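PDB 3ZTV: NAD nucleotidase from Haemophilus influenzae, which degrades NAD to adenosine and nicotinamide riboside, acting both as an NAD pyrophosphatase and as a zinc-dependent 5'-nucleotidase of the periplasm. Local coordinates for residues G101-D106 with T541-A546. Sequence-based numbering, arbitrary orientation.
Sequences GNHEFD and TYLPDA. With ZN (zinc ion), chain B.
The imidazole of His-103 meets residues 541-543 with its edge. Lying near the ring plane, the carbonyl oxygen of Thr-541 sits 3.0 Å from NE2, while CD2 of Leu-543 approaches the same nitrogen to 3.6 Å. CB of Tyr-542 comes in obliquely, 4.2 Å from CE1, and the phenol then leads away. The ring of His-103 also packs edge-to-face with that of His-22, a zinc ligand. CG of His-103 stands beside the backbone N (chi1 -75°) and the ring plane is turned roughly square to the CA-CB-CG plane (chi2 93°), with its NE2 and CE1 end directed at the strand. CD2 of Leu-543 also lies 3.6 Å from OD2 of Asp-106, whose OD1 is hydrogen-bonded to Ser-168. The contact illustrates how a two-domain enzyme can bring a remote strand up to its metal centre: residues 101-106 carry the Gly-Asn-His-Glu signature of calcineurin-like phosphoesterases, and strand 539-544 borders the sheet of the C-terminal domain that binds adenosine. OD1 of Asn-102 binds zinc at 2.0 Å beside Asp-226, a water and Asp-70, which also accepts a hydrogen bond from the backbone N of His-103, so the residue touching the strand is tied directly to a metal ligand. On the strand side, OG1 of Thr-541 accepts from the backbone N of Leu-543 at 3.1 Å, closing an ST turn, and is hydrogen-bonded to Leu-436 O on the adjoining strand.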
ATOM      1  N   GLY A 101       1.993  -4.235  19.788  1.00  5.44           N
ATOM      2  CA  GLY A 101       2.017  -2.798  19.620  1.00  5.70           C
ATOM      3  C   GLY A 101       3.330  -2.317  19.033  1.00  5.17           C
ATOM      4  O   GLY A 101       4.107  -3.107  18.450  1.00  6.47           O
ATOM      5  N   ASN A 102       3.573  -1.016  19.160  1.00  5.17           N
ATOM      6  CA  ASN A 102       4.804  -0.430  18.655  1.00  5.42           C
ATOM      7  C   ASN A 102       5.950  -0.599  19.635  1.00  5.40           C
ATOM      8  O   ASN A 102       7.081  -0.904  19.236  1.00  5.99           O
ATOM      9  CB  ASN A 102       4.645   1.043  18.232  1.00  5.98           C
ATOM     10  CG  ASN A 102       4.064   1.923  19.324  1.00  4.47           C
ATOM     11  OD1 ASN A 102       3.068   1.574  19.933  1.00  5.64           O
ATOM     12  ND2 ASN A 102       4.668   3.073  19.557  1.00  7.69           N
ATOM     13  N   HIS A 103       5.679  -0.437  20.922  1.00  5.05           N
ATOM     14  CA  HIS A 103       6.748  -0.522  21.916  1.00  4.44           C
ATOM     15  C   HIS A 103       7.242  -1.942  22.151  1.00  5.40           C
ATOM     16  O   HIS A 103       8.307  -2.138  22.733  1.00  6.24           O
ATOM     17  CB  HIS A 103       6.335   0.143  23.227  1.00  6.26           C
ATOM     18  CG  HIS A 103       6.362   1.634  23.169  1.00  5.70           C
ATOM     19  ND1 HIS A 103       5.262   2.391  22.852  1.00  7.91           N
ATOM     20  CD2 HIS A 103       7.367   2.511  23.397  1.00  6.10           C
ATOM     21  CE1 HIS A 103       5.581   3.673  22.891  1.00  4.11           C
ATOM     22  NE2 HIS A 103       6.860   3.771  23.209  1.00 10.41           N
ATOM     23  N   GLU A 104       6.500  -2.936  21.677  1.00  5.26           N
ATOM     24  CA  GLU A 104       6.978  -4.308  21.737  1.00  6.31           C
ATOM     25  C   GLU A 104       8.328  -4.476  21.022  1.00  6.24           C
ATOM     26  O   GLU A 104       9.062  -5.421  21.310  1.00  6.60           O
ATOM     27  CB  GLU A 104       5.934  -5.271  21.159  1.00  7.12           C
ATOM     28  CG  GLU A 104       5.014  -5.908  22.213  1.00  7.47           C
ATOM     29  CD  GLU A 104       4.057  -4.932  22.870  1.00  6.53           C
ATOM     30  OE1 GLU A 104       3.360  -4.199  22.143  1.00  6.87           O
ATOM     31  OE2 GLU A 104       3.974  -4.900  24.113  1.00  7.86           O
ATOM     32  N   PHE A 105       8.661  -3.554  20.116  1.00  5.68           N
ATOM     33  CA  PHE A 105       9.923  -3.613  19.376  1.00  6.31           C
ATOM     34  C   PHE A 105      11.008  -2.644  19.889  1.00  7.56           C
ATOM     35  O   PHE A 105      12.063  -2.525  19.260  1.00  9.09           O
ATOM     36  CB  PHE A 105       9.667  -3.384  17.878  1.00  7.33           C
ATOM     37  CG  PHE A 105       8.970  -4.532  17.208  1.00  6.37           C
ATOM     38  CD1 PHE A 105       9.688  -5.635  16.774  1.00  7.67           C
ATOM     39  CD2 PHE A 105       7.592  -4.521  17.021  1.00  6.46           C
ATOM     40  CE1 PHE A 105       9.053  -6.704  16.155  1.00  7.45           C
ATOM     41  CE2 PHE A 105       6.950  -5.589  16.407  1.00  6.82           C
ATOM     42  CZ  PHE A 105       7.684  -6.677  15.968  1.00  6.76           C
ATOM     43  N   ASP A 106      10.765  -1.964  21.013  1.00  6.84           N
ATOM     44  CA  ASP A 106      11.714  -0.950  21.509  1.00  8.94           C
ATOM     45  C   ASP A 106      13.121  -1.480  21.799  1.00  9.84           C
ATOM     46  O   ASP A 106      14.096  -0.732  21.680  1.00 11.33           O
ATOM     47  CB  ASP A 106      11.184  -0.276  22.774  1.00  9.11           C
ATOM     48  CG  ASP A 106      10.172   0.822  22.485  1.00  8.02           C
ATOM     49  OD1 ASP A 106       9.741   0.982  21.308  1.00  9.12           O
ATOM     50  OD2 ASP A 106       9.799   1.518  23.453  1.00  8.16           O
ATOM     51  N   THR A 541       5.552  10.208  22.255  1.00  7.58           N
ATOM     52  CA  THR A 541       6.118   8.876  22.060  1.00  8.36           C
ATOM     53  C   THR A 541       5.865   7.910  23.226  1.00  7.36           C
ATOM     54  O   THR A 541       6.067   6.705  23.081  1.00  7.91           O
ATOM     55  CB  THR A 541       7.647   8.921  21.883  1.00  7.96           C
ATOM     56  OG1 THR A 541       8.254   9.334  23.119  1.00  8.33           O
ATOM     57  CG2 THR A 541       8.035   9.861  20.752  1.00  9.06           C
ATOM     58  N   TYR A 542       5.485   8.453  24.383  1.00  6.91           N
ATOM     59  CA  TYR A 542       5.323   7.669  25.619  1.00  8.78           C
ATOM     60  C   TYR A 542       6.626   7.030  26.111  1.00  9.44           C
ATOM     61  O   TYR A 542       6.613   6.085  26.898  1.00 10.10           O
ATOM     62  CB  TYR A 542       4.176   6.651  25.494  1.00  8.59           C
ATOM     63  CG  TYR A 542       2.863   7.333  25.176  1.00  7.44           C
ATOM     64  CD1 TYR A 542       2.323   8.280  26.042  1.00  9.44           C
ATOM     65  CD2 TYR A 542       2.186   7.065  23.996  1.00  7.86           C
ATOM     66  CE1 TYR A 542       1.145   8.933  25.739  1.00 10.66           C
ATOM     67  CE2 TYR A 542       0.996   7.707  23.695  1.00  9.51           C
ATOM     68  CZ  TYR A 542       0.485   8.638  24.567  1.00  9.04           C
ATOM     69  OH  TYR A 542      -0.700   9.283  24.266  1.00 13.26           O
ATOM     70  N   LEU A 543       7.755   7.582  25.672  1.00  7.56           N
ATOM     71  CA  LEU A 543       9.072   7.185  26.169  1.00  8.69           C
ATOM     72  C   LEU A 543       9.468   8.067  27.357  1.00  9.06           C
ATOM     73  O   LEU A 543       9.751   9.253  27.179  1.00  8.72           O
ATOM     74  CB  LEU A 543      10.104   7.340  25.050  1.00  9.83           C
ATOM     75  CG  LEU A 543       9.871   6.448  23.822  1.00  8.98           C
ATOM     76  CD1 LEU A 543      10.702   6.903  22.627  1.00 10.24           C
ATOM     77  CD2 LEU A 543      10.161   4.993  24.170  1.00 10.08           C
ATOM     78  N   PRO A 544       9.483   7.507  28.578  1.00  8.47           N
ATOM     79  CA  PRO A 544       9.732   8.355  29.752  1.00  8.37           C
ATOM     80  C   PRO A 544      11.174   8.852  29.880  1.00  7.20           C
ATOM     81  O   PRO A 544      12.132   8.138  29.554  1.00  8.91           O
ATOM     82  CB  PRO A 544       9.386   7.445  30.941  1.00 11.01           C
ATOM     83  CG  PRO A 544       8.627   6.299  30.366  1.00 10.94           C
ATOM     84  CD  PRO A 544       9.130   6.128  28.956  1.00  9.37           C
ATOM     85  N   ASP A 545      11.302  10.073  30.397  1.00  7.99           N
ATOM     86  CA  ASP A 545      12.603  10.732  30.531  1.00  9.48           C
ATOM     87  C   ASP A 545      13.653   9.965  31.343  1.00  7.92           C
ATOM     88  O   ASP A 545      14.796   9.834  30.909  1.00  9.40           O
ATOM     89  CB  ASP A 545      12.464  12.183  31.029  1.00  9.36           C
ATOM     90  CG  ASP A 545      11.615  12.327  32.301  1.00 10.21           C
ATOM     91  OD1 ASP A 545      11.298  11.314  32.959  1.00 10.72           O
ATOM     92  OD2 ASP A 545      11.278  13.486  32.645  1.00 11.74           O
ATOM     93  N   ALA A 546      13.272   9.436  32.502  1.00  8.68           N
ATOM     94  CA  ALA A 546      14.229   8.706  33.329  1.00  8.56           C
ATOM     95  C   ALA A 546      14.694   7.442  32.608  1.00  7.99           C
ATOM     96  O   ALA A 546      15.859   7.044  32.701  1.00  8.04           O
ATOM     97  CB  ALA A 546      13.621   8.369  34.681  1.00 10.20           C
TER
HETATM   98 ZN    ZN B1598       1.443   2.155  21.035  1.00  5.13          ZN
HETATM   99  O   HOH W   1       1.257   3.729  22.267  1.00  5.46           O